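Long-range contacts in MATE family efflux transporter (Vibrio cholerae, PDB 6IDP), which probably exports drugs across the bacterial membrane in exchange for protons, as a MATE family multidrug transporter crystallised in its straight form: residues A[16-21]-A[283-288]; A[176-181]-A[193-198]; A[244-249]-A[385-390]. One frame throughout, in Å; residues are numbered along the deposited sequence.

Interaction 1 of 3, residues A[16-21]-A[283-288]; sequences QMTWPM and VLAMTM. With OLC ((2R)-2,3-dihydroxypropyl (9Z)-octadec-9-enoate), chain M.
T18 and M21 on helix 5-39 face A285 and M288 on helix 281-299, the two short segments crossing at 119° with their axes 8.2 Å apart. In the all-helical MATE fold this brings the first helix of the model against a segment 262 residues further on, within the second MatE domain. The small A285 allows the close approach of the backbones: its CB lies 4.0 Å from M21 CB and 3.9 Å from T18 CG2. That T18 methyl stands anti to the backbone N (chi1 of OG1 -60°), which turns the methyl onto A285 while the hydroxyl stays beside its own helix. There OG1 bonds to L14 O one turn back and also to S289 OG across the interface, so the buried oxygen is gripped from both helices. M21 curls at its second and third torsions, and its CE ends 3.6 Å from M288 SD, the two chains passing at a slant. The pair is thus sealed by methyl and thioether groups, with the polar tie supplied by the neighbouring turns. W19 points away from A285, and its indole lies against the acyl chain of a bound monoolein. P20 CD sits 3.3 Å above one face and monoolein C15 3.6 Å above the opposite one, each near the rim. Q16 helps to set the ring's rotation, together with F15 and F23. W19 NE1 donates to Q16 OE1 at 3.1 Å, almost straight (171° at the hydrogen), with OE1 in the indole plane but NE1 standing well above the plane of the Q16 amide.

Interaction 2 of 3, residues A[176-181]-A[193-198]; sequences ILDPIF and AIATII
F181 and I194 meet first: the I194 CG2 methyl sits over one face of the phenyl ring, 4.0 Å from the ring centroid and 28° off its normal, a CH-pi contact. I198 reaches the same ring with the far end of its chain, CD1 coming within 3.5 Å of F181 CZ from an oblique direction. A second branch of I198, CG2, is used by L177, whose CD1 lies 3.7 Å away. I198 therefore parts its two arms between F181 and L177: with chi1 at -58° CG2 stands anti to the backbone N and CG1 beside it, and each meets its partner at roughly a right angle. L177 and A195 have the closest CA atoms of the two segments, and A195 CB meets L177 CB at 3.9 Å and D178 OD1 at 3.5 Å.

Further out, the two helices make an antiparallel helical hairpin. Helix 161-184 turns through a short link into helix 189-213, and the segments run at 143° with axes 8.4 Å apart. Near the turn, F181 is braced by F185, ring edge to face, and by a backbone bond to L187, while its own ring edge lies in plane with L177 O.

The polar side is held by a water, 3.1 Å from D178 OD1 and 2.9 Å from T196 OG1. T196 OG1 is in turn bonded to A192 O and to N174 ND2, which fix its position. D178 OD2 lies close to D35 OD1 of helix 5-39, two acidic groups side by side. The hairpin is thus joined in two ways: by apolar contact among L177, F181, I194, A195 and I198, and by a polar cluster of the buried D178, the water, T196 and N174.

Interaction 3 of 3, residues A[244-249]-A[385-390]; sequences QLLPPL and ISALRL
L246 reaches from helix 226-259 onto helix 379-435, and its chain can be followed atom by atom. First, L246 CB meets the L390 CD2 methyl at 4.0 Å. From there CG runs out beside the backbone N, anti to the carbonyl carbon (chi1 -57°), and a straight second torsion (chi2 180°) carries CD1 onward, away from L390 and against the turn that holds S386 and A387. This methyl settles on backbone more than on side chains. L246 CD1 lies 3.8 Å from S386 C and 3.7 Å from A387 N, with A387 CB a little further at 4.2 Å. S386 CB meets L246 CD1 at 4.0 Å, and short side chains at both positions let the leucine tip come down on the main chain.

The setting is a side-by-side pair of membrane helices in the MATE fold. The segments run almost parallel, 9° apart, with axes 10.0 Å from each other, a spacing bridged by the leucines. The second segment widens into a pi-type turn at 388-390, the stretch that carries L390. S386 OG is bonded to A382 O on its own helix and does not enter the contact, and S386 also touches S243. Further along helix 379-435, F391 packs against L246 too. R389 is tied within its own helix: NH2 bonds to N418 OD1, and the guanidinium makes a cation-pi contact with Y394.

Interaction 1 is wholly buried and interactions 2 and 3 partly so; interaction 2 lies furthest out. None shares a helix pair: 16-21 crosses to 283-288, 176-181 and 193-198 come from consecutive helices, and 244-249 lies along 385-390. In sequence interactions 1 and 3 alternate, while interaction 2 sits between the two halves of interaction 1. In space interactions 1 and 3 are nearest, about 9 Å between closest atoms, and interactions 2 and 3 flank the centre of the chain on opposite sides. The buried contact packs methionine and alanine beside T18 with its polar ties; the partly buried ones pair an aromatic-aliphatic cluster with an aspartate bridged by a water to a threonine, or lay leucine on backbone.

Interaction 1 of 3, residues A[16-21]-A[283-288]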
ATOM      1  N   GLN A  16       1.740 -19.916  -1.480  1.00 32.39           N
ATOM      2  CA  GLN A  16       1.926 -19.826  -2.927  1.00 34.98           C
ATOM      3  C   GLN A  16       1.313 -18.554  -3.502  1.00 33.12           C
ATOM      4  O   GLN A  16       1.784 -18.037  -4.509  1.00 35.04           O
ATOM      5  CB  GLN A  16       1.336 -21.052  -3.630  1.00 35.10           C
ATOM      6  CG  GLN A  16       2.127 -22.336  -3.412  1.00 40.61           C
ATOM      7  CD  GLN A  16       3.542 -22.258  -3.964  1.00 48.45           C
ATOM      8  OE1 GLN A  16       3.794 -21.607  -4.978  1.00 51.94           O
ATOM      9  NE2 GLN A  16       4.475 -22.925  -3.292  1.00 55.25           N
ATOM     10  N   MET A  17       0.259 -18.057  -2.864  1.00 28.63           N
ATOM     11  CA  MET A  17      -0.361 -16.810  -3.291  1.00 27.02           C
ATOM     12  C   MET A  17       0.455 -15.595  -2.858  1.00 39.17           C
ATOM     13  O   MET A  17       0.478 -14.578  -3.548  1.00 31.21           O
ATOM     14  CB  MET A  17      -1.782 -16.698  -2.735  1.00 29.78           C
ATOM     15  CG  MET A  17      -2.803 -17.593  -3.420  1.00 39.99           C
ATOM     16  SD  MET A  17      -3.379 -16.936  -4.996  1.00 45.87           S
ATOM     17  CE  MET A  17      -4.203 -15.436  -4.462  1.00 51.65           C
ATOM     18  N   THR A  18       1.127 -15.709  -1.716  1.00 37.77           N
ATOM     19  CA  THR A  18       1.751 -14.549  -1.087  1.00 34.54           C
ATOM     20  C   THR A  18       3.179 -14.265  -1.561  1.00 37.01           C
ATOM     21  O   THR A  18       3.521 -13.112  -1.818  1.00 37.66           O
ATOM     22  CB  THR A  18       1.762 -14.694   0.452  1.00 35.31           C
ATOM     23  OG1 THR A  18       0.416 -14.806   0.928  1.00 29.53           O
ATOM     24  CG2 THR A  18       2.419 -13.486   1.103  1.00 31.54           C
ATOM     25  N   TRP A  19       4.009 -15.296  -1.692  1.00 32.09           N
ATOM     26  CA  TRP A  19       5.416 -15.059  -2.025  1.00 38.45           C
ATOM     27  C   TRP A  19       5.652 -14.317  -3.360  1.00 38.06           C
ATOM     28  O   TRP A  19       6.620 -13.564  -3.458  1.00 36.44           O
ATOM     29  CB  TRP A  19       6.214 -16.378  -1.995  1.00 35.68           C
ATOM     30  CG  TRP A  19       6.023 -17.305  -3.159  1.00 40.36           C
ATOM     31  CD1 TRP A  19       5.242 -18.425  -3.197  1.00 40.89           C
ATOM     32  CD2 TRP A  19       6.649 -17.212  -4.447  1.00 41.03           C
ATOM     33  NE1 TRP A  19       5.332 -19.025  -4.429  1.00 45.85           N
ATOM     34  CE2 TRP A  19       6.187 -18.299  -5.215  1.00 46.57           C
ATOM     35  CE3 TRP A  19       7.547 -16.310  -5.025  1.00 40.40           C
ATOM     36  CZ2 TRP A  19       6.594 -18.507  -6.531  1.00 49.58           C
ATOM     37  CZ3 TRP A  19       7.947 -16.518  -6.330  1.00 47.19           C
ATOM     38  CH2 TRP A  19       7.472 -17.607  -7.070  1.00 49.45           C
ATOM     39  N   PRO A  20       4.788 -14.505  -4.385  1.00 37.12           N
ATOM     40  CA  PRO A  20       5.060 -13.661  -5.556  1.00 34.38           C
ATOM     41  C   PRO A  20       4.820 -12.177  -5.290  1.00 37.44           C
ATOM     42  O   PRO A  20       5.488 -11.333  -5.888  1.00 36.79           O
ATOM     43  CB  PRO A  20       4.072 -14.180  -6.609  1.00 30.54           C
ATOM     44  CG  PRO A  20       3.704 -15.541  -6.161  1.00 32.02           C
ATOM     45  CD  PRO A  20       3.720 -15.483  -4.665  1.00 37.14           C
ATOM     46  N   MET A  21       3.870 -11.869  -4.412  1.00 33.80           N
ATOM     47  CA  MET A  21       3.589 -10.482  -4.063  1.00 34.19           C
ATOM     48  C   MET A  21       4.714  -9.921  -3.204  1.00 38.21           C
ATOM     49  O   MET A  21       5.004  -8.729  -3.249  1.00 46.67           O
ATOM     50  CB  MET A  21       2.246 -10.358  -3.338  1.00 28.63           C
ATOM     51  CG  MET A  21       1.039 -10.690  -4.206  1.00 27.07           C
ATOM     52  SD  MET A  21       1.055  -9.858  -5.808  1.00 45.70           S
ATOM     53  CE  MET A  21       1.009  -8.137  -5.323  1.00 34.87           C
ATOM     54  N   VAL A 283       3.801  -8.967   5.685  1.00 27.33           N
ATOM     55  CA  VAL A 283       2.424  -8.668   6.043  1.00 28.39           C
ATOM     56  C   VAL A 283       1.784  -7.859   4.918  1.00 37.44           C
ATOM     57  O   VAL A 283       0.636  -8.105   4.534  1.00 32.46           O
ATOM     58  CB  VAL A 283       2.331  -7.901   7.373  1.00 29.26           C
ATOM     59  CG1 VAL A 283       0.882  -7.604   7.717  1.00 33.62           C
ATOM     60  CG2 VAL A 283       2.983  -8.699   8.490  1.00 25.19           C
ATOM     61  N   LEU A 284       2.549  -6.912   4.381  1.00 30.13           N
ATOM     62  CA  LEU A 284       2.104  -6.089   3.262  1.00 33.14           C
ATOM     63  C   LEU A 284       1.726  -6.956   2.058  1.00 32.79           C
ATOM     64  O   LEU A 284       0.682  -6.750   1.438  1.00 28.10           O
ATOM     65  CB  LEU A 284       3.191  -5.084   2.881  1.00 40.46           C
ATOM     66  CG  LEU A 284       2.776  -3.815   2.131  1.00 55.43           C
ATOM     67  CD1 LEU A 284       2.753  -4.023   0.619  1.00 60.26           C
ATOM     68  CD2 LEU A 284       1.430  -3.299   2.637  1.00 56.58           C
ATOM     69  N   ALA A 285       2.575  -7.928   1.739  1.00 33.47           N
ATOM     70  CA  ALA A 285       2.303  -8.861   0.650  1.00 33.58           C
ATOM     71  C   ALA A 285       1.009  -9.633   0.896  1.00 32.20           C
ATOM     72  O   ALA A 285       0.246  -9.898  -0.034  1.00 30.83           O
ATOM     73  CB  ALA A 285       3.469  -9.827   0.475  1.00 28.04           C
ATOM     74  N   MET A 286       0.766  -9.980   2.156  1.00 26.31           N
ATOM     75  CA  MET A 286      -0.403 -10.771   2.532  1.00 32.10           C
ATOM     76  C   MET A 286      -1.702  -9.981   2.368  1.00 33.90           C
ATOM     77  O   MET A 286      -2.754 -10.559   2.105  1.00 30.62           O
ATOM     78  CB  MET A 286      -0.269 -11.267   3.976  1.00 33.73           C
ATOM     79  CG  MET A 286      -0.914 -12.621   4.235  1.00 39.71           C
ATOM     80  SD  MET A 286      -0.373 -13.372   5.789  1.00 47.67           S
ATOM     81  CE  MET A 286       1.305 -12.753   5.879  1.00 37.05           C
ATOM     82  N   THR A 287      -1.631  -8.661   2.513  1.00 29.04           N
ATOM     83  CA  THR A 287      -2.817  -7.821   2.357  1.00 28.24           C
ATOM     84  C   THR A 287      -3.226  -7.691   0.892  1.00 27.83           C
ATOM     85  O   THR A 287      -4.251  -7.088   0.578  1.00 32.15           O
ATOM     86  CB  THR A 287      -2.605  -6.410   2.941  1.00 33.86           C
ATOM     87  OG1 THR A 287      -1.521  -5.766   2.264  1.00 36.32           O
ATOM     88  CG2 THR A 287      -2.306  -6.489   4.428  1.00 34.85           C
ATOM     89  N   MET A 288      -2.418  -8.253   0.001  1.00 27.08           N
ATOM     90  CA  MET A 288      -2.750  -8.281  -1.416  1.00 33.75           C
ATOM     91  C   MET A 288      -3.098  -9.693  -1.889  1.00 33.30           C
ATOM     92  O   MET A 288      -3.777  -9.864  -2.898  1.00 27.48           O
ATOM     93  CB  MET A 288      -1.595  -7.717  -2.242  1.00 36.06           C
ATOM     94  CG  MET A 288      -1.409  -6.220  -2.080  1.00 41.24           C
ATOM     95  SD  MET A 288       0.015  -5.595  -2.986  1.00 66.10           S
ATOM     96  CE  MET A 288       1.346  -6.382  -2.087  1.00 77.92           C
TER
HETATM   97  C18 OLC M 512      10.428 -16.766   0.423  1.00 60.21           C
HETATM   98  C10 OLC M 512       7.548 -22.282  -6.036  1.00 54.09           C
HETATM   99  C17 OLC M 512       9.714 -17.085  -0.873  1.00 60.11           C
HETATM  100  C11 OLC M 512       7.860 -22.521  -4.576  1.00 51.79           C
HETATM  101  C16 OLC M 512      10.282 -18.357  -1.465  1.00 58.64           C
HETATM  102  C12 OLC M 512       8.062 -21.196  -3.871  1.00 44.46           C
HETATM  103  C15 OLC M 512       9.500 -18.743  -2.703  1.00 52.73           C
HETATM  104  C13 OLC M 512       9.267 -20.492  -4.454  1.00 48.43           C
HETATM  105  C14 OLC M 512      10.142 -19.956  -3.342  1.00 52.35           C

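Interaction 2 of 3, residues A[176-181]-A[193-198]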
ATOM      1  N   ILE A 176      17.087  -0.098 -15.559  1.00 59.24           N
ATOM      2  CA  ILE A 176      17.974   0.006 -16.715  1.00 60.76           C
ATOM      3  C   ILE A 176      17.747   1.296 -17.506  1.00 60.16           C
ATOM      4  O   ILE A 176      18.701   1.958 -17.913  1.00 62.64           O
ATOM      5  CB  ILE A 176      17.797  -1.200 -17.665  1.00 58.36           C
ATOM      6  CG1 ILE A 176      18.165  -2.502 -16.951  1.00 62.30           C
ATOM      7  CG2 ILE A 176      18.642  -1.027 -18.916  1.00 56.45           C
ATOM      8  CD1 ILE A 176      17.965  -3.740 -17.803  1.00 61.20           C
ATOM      9  N   LEU A 177      16.484   1.649 -17.719  1.00 54.61           N
ATOM     10  CA  LEU A 177      16.141   2.821 -18.521  1.00 51.75           C
ATOM     11  C   LEU A 177      16.401   4.134 -17.785  1.00 52.41           C
ATOM     12  O   LEU A 177      16.566   5.181 -18.412  1.00 49.68           O
ATOM     13  CB  LEU A 177      14.676   2.754 -18.957  1.00 42.14           C
ATOM     14  CG  LEU A 177      14.322   1.634 -19.937  1.00 45.30           C
ATOM     15  CD1 LEU A 177      12.823   1.586 -20.194  1.00 46.18           C
ATOM     16  CD2 LEU A 177      15.086   1.804 -21.240  1.00 48.84           C
ATOM     17  N   ASP A 178      16.441   4.068 -16.457  1.00 56.49           N
ATOM     18  CA  ASP A 178      16.577   5.260 -15.623  1.00 61.95           C
ATOM     19  C   ASP A 178      17.818   6.104 -15.958  1.00 66.97           C
ATOM     20  O   ASP A 178      17.676   7.274 -16.308  1.00 63.88           O
ATOM     21  CB  ASP A 178      16.584   4.872 -14.137  1.00 68.17           C
ATOM     22  CG  ASP A 178      15.439   5.496 -13.362  1.00 68.73           C
ATOM     23  OD1 ASP A 178      14.503   6.025 -13.999  1.00 66.83           O
ATOM     24  OD2 ASP A 178      15.470   5.451 -12.114  1.00 74.05           O
ATOM     25  N   PRO A 179      19.035   5.526 -15.875  1.00 67.98           N
ATOM     26  CA  PRO A 179      20.171   6.424 -16.123  1.00 71.84           C
ATOM     27  C   PRO A 179      20.302   6.846 -17.587  1.00 69.16           C
ATOM     28  O   PRO A 179      20.916   7.874 -17.872  1.00 72.67           O
ATOM     29  CB  PRO A 179      21.375   5.585 -15.692  1.00 68.98           C
ATOM     30  CG  PRO A 179      20.956   4.188 -15.962  1.00 66.74           C
ATOM     31  CD  PRO A 179      19.482   4.136 -15.651  1.00 64.97           C
ATOM     32  N   ILE A 180      19.729   6.062 -18.495  1.00 63.76           N
ATOM     33  CA  ILE A 180      19.807   6.358 -19.922  1.00 64.67           C
ATOM     34  C   ILE A 180      19.011   7.613 -20.280  1.00 61.78           C
ATOM     35  O   ILE A 180      19.479   8.461 -21.039  1.00 62.30           O
ATOM     36  CB  ILE A 180      19.299   5.171 -20.769  1.00 66.76           C
ATOM     37  CG1 ILE A 180      20.163   3.934 -20.521  1.00 70.10           C
ATOM     38  CG2 ILE A 180      19.293   5.528 -22.249  1.00 64.07           C
ATOM     39  CD1 ILE A 180      19.760   2.732 -21.345  1.00 70.69           C
ATOM     40  N   PHE A 181      17.810   7.734 -19.729  1.00 59.54           N
ATOM     41  CA  PHE A 181      16.971   8.892 -20.014  1.00 56.33           C
ATOM     42  C   PHE A 181      17.353  10.096 -19.160  1.00 62.36           C
ATOM     43  O   PHE A 181      17.340  11.229 -19.640  1.00 62.24           O
ATOM     44  CB  PHE A 181      15.494   8.549 -19.814  1.00 49.26           C
ATOM     45  CG  PHE A 181      14.887   7.805 -20.970  1.00 48.12           C
ATOM     46  CD1 PHE A 181      14.346   8.494 -22.042  1.00 53.51           C
ATOM     47  CD2 PHE A 181      14.864   6.421 -20.988  1.00 46.84           C
ATOM     48  CE1 PHE A 181      13.789   7.815 -23.111  1.00 54.17           C
ATOM     49  CE2 PHE A 181      14.308   5.735 -22.054  1.00 49.78           C
ATOM     50  CZ  PHE A 181      13.772   6.434 -23.116  1.00 51.57           C
ATOM     51  N   ALA A 193      10.571  10.019 -15.177  1.00 42.12           N
ATOM     52  CA  ALA A 193       9.158   9.795 -15.443  1.00 42.01           C
ATOM     53  C   ALA A 193       8.965   9.056 -16.764  1.00 41.51           C
ATOM     54  O   ALA A 193       8.107   8.177 -16.875  1.00 42.30           O
ATOM     55  CB  ALA A 193       8.409  11.115 -15.456  1.00 44.50           C
ATOM     56  N   ILE A 194       9.766   9.423 -17.761  1.00 40.48           N
ATOM     57  CA  ILE A 194       9.725   8.773 -19.066  1.00 42.11           C
ATOM     58  C   ILE A 194      10.138   7.307 -18.959  1.00 44.53           C
ATOM     59  O   ILE A 194       9.527   6.434 -19.578  1.00 42.81           O
ATOM     60  CB  ILE A 194      10.632   9.498 -20.075  1.00 42.88           C
ATOM     61  CG1 ILE A 194      10.137  10.927 -20.293  1.00 46.53           C
ATOM     62  CG2 ILE A 194      10.690   8.744 -21.396  1.00 45.49           C
ATOM     63  CD1 ILE A 194      11.099  11.800 -21.057  1.00 54.81           C
ATOM     64  N   ALA A 195      11.168   7.039 -18.161  1.00 45.16           N
ATOM     65  CA  ALA A 195      11.603   5.669 -17.913  1.00 48.09           C
ATOM     66  C   ALA A 195      10.488   4.858 -17.255  1.00 43.61           C
ATOM     67  O   ALA A 195      10.322   3.670 -17.532  1.00 44.24           O
ATOM     68  CB  ALA A 195      12.856   5.657 -17.049  1.00 40.97           C
ATOM     69  N   THR A 196       9.721   5.511 -16.387  1.00 40.30           N
ATOM     70  CA  THR A 196       8.604   4.867 -15.710  1.00 35.63           C
ATOM     71  C   THR A 196       7.451   4.575 -16.676  1.00 32.77           C
ATOM     72  O   THR A 196       6.840   3.505 -16.616  1.00 34.80           O
ATOM     73  CB  THR A 196       8.089   5.733 -14.543  1.00 40.23           C
ATOM     74  OG1 THR A 196       9.149   5.953 -13.604  1.00 49.22           O
ATOM     75  CG2 THR A 196       6.927   5.048 -13.832  1.00 34.21           C
ATOM     76  N   ILE A 197       7.157   5.522 -17.564  1.00 32.44           N
ATOM     77  CA  ILE A 197       6.093   5.335 -18.549  1.00 31.06           C
ATOM     78  C   ILE A 197       6.381   4.124 -19.434  1.00 30.62           C
ATOM     79  O   ILE A 197       5.501   3.299 -19.675  1.00 33.58           O
ATOM     80  CB  ILE A 197       5.905   6.582 -19.445  1.00 31.73           C
ATOM     81  CG1 ILE A 197       5.476   7.788 -18.609  1.00 36.16           C
ATOM     82  CG2 ILE A 197       4.876   6.310 -20.537  1.00 35.16           C
ATOM     83  CD1 ILE A 197       5.449   9.099 -19.379  1.00 38.79           C
ATOM     84  N   ILE A 198       7.619   4.011 -19.905  1.00 31.78           N
ATOM     85  CA  ILE A 198       7.992   2.911 -20.784  1.00 35.47           C
ATOM     86  C   ILE A 198       7.943   1.576 -20.046  1.00 35.61           C
ATOM     87  O   ILE A 198       7.382   0.604 -20.552  1.00 35.56           O
ATOM     88  CB  ILE A 198       9.393   3.123 -21.382  1.00 36.43           C
ATOM     89  CG1 ILE A 198       9.432   4.439 -22.158  1.00 38.38           C
ATOM     90  CG2 ILE A 198       9.771   1.959 -22.287  1.00 33.81           C
ATOM     91  CD1 ILE A 198      10.763   4.731 -22.804  1.00 36.61           C
TER
HETATM   92  O   HOH W   1      11.839   6.431 -12.545  1.00 45.39           O

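Interaction 3 of 3, residues A[244-249]-A[385-390]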
ATOM      1  N   GLN A 244      -6.870   5.530   3.202  1.00 59.37           N
ATOM      2  CA  GLN A 244      -5.570   5.909   2.664  1.00 63.21           C
ATOM      3  C   GLN A 244      -5.229   7.342   3.047  1.00 61.12           C
ATOM      4  O   GLN A 244      -4.067   7.740   3.047  1.00 60.57           O
ATOM      5  CB  GLN A 244      -5.551   5.750   1.141  1.00 66.27           C
ATOM      6  CG  GLN A 244      -5.995   4.381   0.654  1.00 64.53           C
ATOM      7  CD  GLN A 244      -5.087   3.269   1.138  1.00 64.57           C
ATOM      8  OE1 GLN A 244      -3.865   3.411   1.151  1.00 69.94           O
ATOM      9  NE2 GLN A 244      -5.681   2.154   1.543  1.00 63.84           N
ATOM     10  N   LEU A 245      -6.261   8.110   3.378  1.00 60.22           N
ATOM     11  CA  LEU A 245      -6.104   9.519   3.712  1.00 63.88           C
ATOM     12  C   LEU A 245      -5.583   9.712   5.137  1.00 65.07           C
ATOM     13  O   LEU A 245      -5.008  10.751   5.464  1.00 72.11           O
ATOM     14  CB  LEU A 245      -7.440  10.245   3.532  1.00 70.14           C
ATOM     15  CG  LEU A 245      -7.491  11.764   3.696  1.00 76.00           C
ATOM     16  CD1 LEU A 245      -6.749  12.456   2.562  1.00 80.13           C
ATOM     17  CD2 LEU A 245      -8.935  12.238   3.772  1.00 74.30           C
ATOM     18  N   LEU A 246      -5.777   8.700   5.977  1.00 60.14           N
ATOM     19  CA  LEU A 246      -5.408   8.787   7.389  1.00 61.83           C
ATOM     20  C   LEU A 246      -3.889   8.789   7.659  1.00 63.09           C
ATOM     21  O   LEU A 246      -3.423   9.591   8.466  1.00 64.59           O
ATOM     22  CB  LEU A 246      -6.071   7.649   8.177  1.00 57.53           C
ATOM     23  CG  LEU A 246      -7.599   7.565   8.109  1.00 60.58           C
ATOM     24  CD1 LEU A 246      -8.109   6.397   8.938  1.00 55.97           C
ATOM     25  CD2 LEU A 246      -8.238   8.868   8.563  1.00 63.50           C
ATOM     26  N   PRO A 247      -3.113   7.893   7.011  1.00 61.03           N
ATOM     27  CA  PRO A 247      -1.667   7.930   7.285  1.00 59.77           C
ATOM     28  C   PRO A 247      -0.946   9.258   6.966  1.00 67.99           C
ATOM     29  O   PRO A 247       0.019   9.567   7.665  1.00 64.72           O
ATOM     30  CB  PRO A 247      -1.123   6.799   6.404  1.00 54.34           C
ATOM     31  CG  PRO A 247      -2.253   5.842   6.308  1.00 49.80           C
ATOM     32  CD  PRO A 247      -3.476   6.705   6.214  1.00 53.08           C
ATOM     33  N   PRO A 248      -1.374  10.013   5.933  1.00 77.10           N
ATOM     34  CA  PRO A 248      -0.793  11.357   5.818  1.00 81.90           C
ATOM     35  C   PRO A 248      -1.048  12.229   7.045  1.00 86.76           C
ATOM     36  O   PRO A 248      -0.176  13.009   7.429  1.00 88.46           O
ATOM     37  CB  PRO A 248      -1.499  11.937   4.594  1.00 80.83           C
ATOM     38  CG  PRO A 248      -1.781  10.761   3.752  1.00 80.34           C
ATOM     39  CD  PRO A 248      -2.104   9.641   4.706  1.00 78.49           C
ATOM     40  N   LEU A 249      -2.230  12.102   7.643  1.00 87.18           N
ATOM     41  CA  LEU A 249      -2.547  12.840   8.860  1.00 90.33           C
ATOM     42  C   LEU A 249      -1.659  12.361  10.001  1.00 95.01           C
ATOM     43  O   LEU A 249      -1.187  13.162  10.810  1.00 94.09           O
ATOM     44  CB  LEU A 249      -4.022  12.679   9.229  1.00 89.36           C
ATOM     45  CG  LEU A 249      -5.047  13.006   8.143  1.00 89.29           C
ATOM     46  CD1 LEU A 249      -6.456  12.989   8.716  1.00 88.00           C
ATOM     47  CD2 LEU A 249      -4.741  14.347   7.495  1.00 90.91           C
ATOM     48  N   ILE A 385     -11.617   0.405  11.988  1.00 32.38           N
ATOM     49  CA  ILE A 385     -10.392  -0.155  12.543  1.00 30.98           C
ATOM     50  C   ILE A 385      -9.204   0.759  12.247  1.00 33.64           C
ATOM     51  O   ILE A 385      -8.407   1.060  13.138  1.00 34.10           O
ATOM     52  CB  ILE A 385     -10.123  -1.572  11.993  1.00 30.77           C
ATOM     53  CG1 ILE A 385     -11.213  -2.540  12.470  1.00 30.94           C
ATOM     54  CG2 ILE A 385      -8.751  -2.062  12.430  1.00 32.86           C
ATOM     55  CD1 ILE A 385     -11.102  -3.942  11.898  1.00 24.65           C
ATOM     56  N   SER A 386      -9.108   1.211  10.998  1.00 31.35           N
ATOM     57  CA  SER A 386      -8.069   2.150  10.576  1.00 31.06           C
ATOM     58  C   SER A 386      -8.125   3.470  11.342  1.00 34.15           C
ATOM     59  O   SER A 386      -7.094   3.992  11.765  1.00 39.22           O
ATOM     60  CB  SER A 386      -8.185   2.433   9.075  1.00 33.34           C
ATOM     61  OG  SER A 386      -7.917   1.275   8.307  1.00 43.75           O
ATOM     62  N   ALA A 387      -9.326   4.015  11.508  1.00 31.12           N
ATOM     63  CA  ALA A 387      -9.490   5.288  12.203  1.00 37.66           C
ATOM     64  C   ALA A 387      -9.162   5.169  13.690  1.00 39.93           C
ATOM     65  O   ALA A 387      -8.490   6.035  14.253  1.00 33.12           O
ATOM     66  CB  ALA A 387     -10.900   5.813  12.015  1.00 38.51           C
ATOM     67  N   LEU A 388      -9.645   4.099  14.320  1.00 36.54           N
ATOM     68  CA  LEU A 388      -9.382   3.851  15.736  1.00 39.61           C
ATOM     69  C   LEU A 388      -7.891   3.706  16.003  1.00 38.44           C
ATOM     70  O   LEU A 388      -7.367   4.260  16.969  1.00 39.32           O
ATOM     71  CB  LEU A 388     -10.114   2.594  16.209  1.00 44.43           C
ATOM     72  CG  LEU A 388     -11.590   2.741  16.576  1.00 46.38           C
ATOM     73  CD1 LEU A 388     -12.177   1.392  16.956  1.00 47.03           C
ATOM     74  CD2 LEU A 388     -11.755   3.740  17.711  1.00 40.37           C
ATOM     75  N   ARG A 389      -7.220   2.952  15.138  1.00 34.94           N
ATOM     76  CA  ARG A 389      -5.782   2.741  15.233  1.00 34.32           C
ATOM     77  C   ARG A 389      -5.048   4.076  15.270  1.00 42.64           C
ATOM     78  O   ARG A 389      -4.124   4.265  16.058  1.00 36.52           O
ATOM     79  CB  ARG A 389      -5.285   1.897  14.055  1.00 29.79           C
ATOM     80  CG  ARG A 389      -3.826   1.476  14.158  1.00 37.58           C
ATOM     81  CD  ARG A 389      -2.896   2.384  13.371  1.00 38.58           C
ATOM     82  NE  ARG A 389      -1.516   2.263  13.833  1.00 40.72           N
ATOM     83  CZ  ARG A 389      -0.462   2.743  13.181  1.00 43.84           C
ATOM     84  NH1 ARG A 389      -0.624   3.370  12.024  1.00 50.08           N
ATOM     85  NH2 ARG A 389       0.757   2.587  13.683  1.00 37.70           N
ATOM     86  N   LEU A 390      -5.483   5.002  14.426  1.00 41.19           N
ATOM     87  CA  LEU A 390      -4.814   6.284  14.285  1.00 40.11           C
ATOM     88  C   LEU A 390      -5.102   7.257  15.416  1.00 38.48           C
ATOM     89  O   LEU A 390      -4.197   7.693  16.126  1.00 44.57           O
ATOM     90  CB  LEU A 390      -5.209   6.933  12.959  1.00 50.34           C
ATOM     91  CG  LEU A 390      -4.040   7.307  12.051  1.00 62.40           C
ATOM     92  CD1 LEU A 390      -2.815   7.628  12.894  1.00 66.77           C
ATOM     93  CD2 LEU A 390      -3.747   6.182  11.062  1.00 61.85           C
TER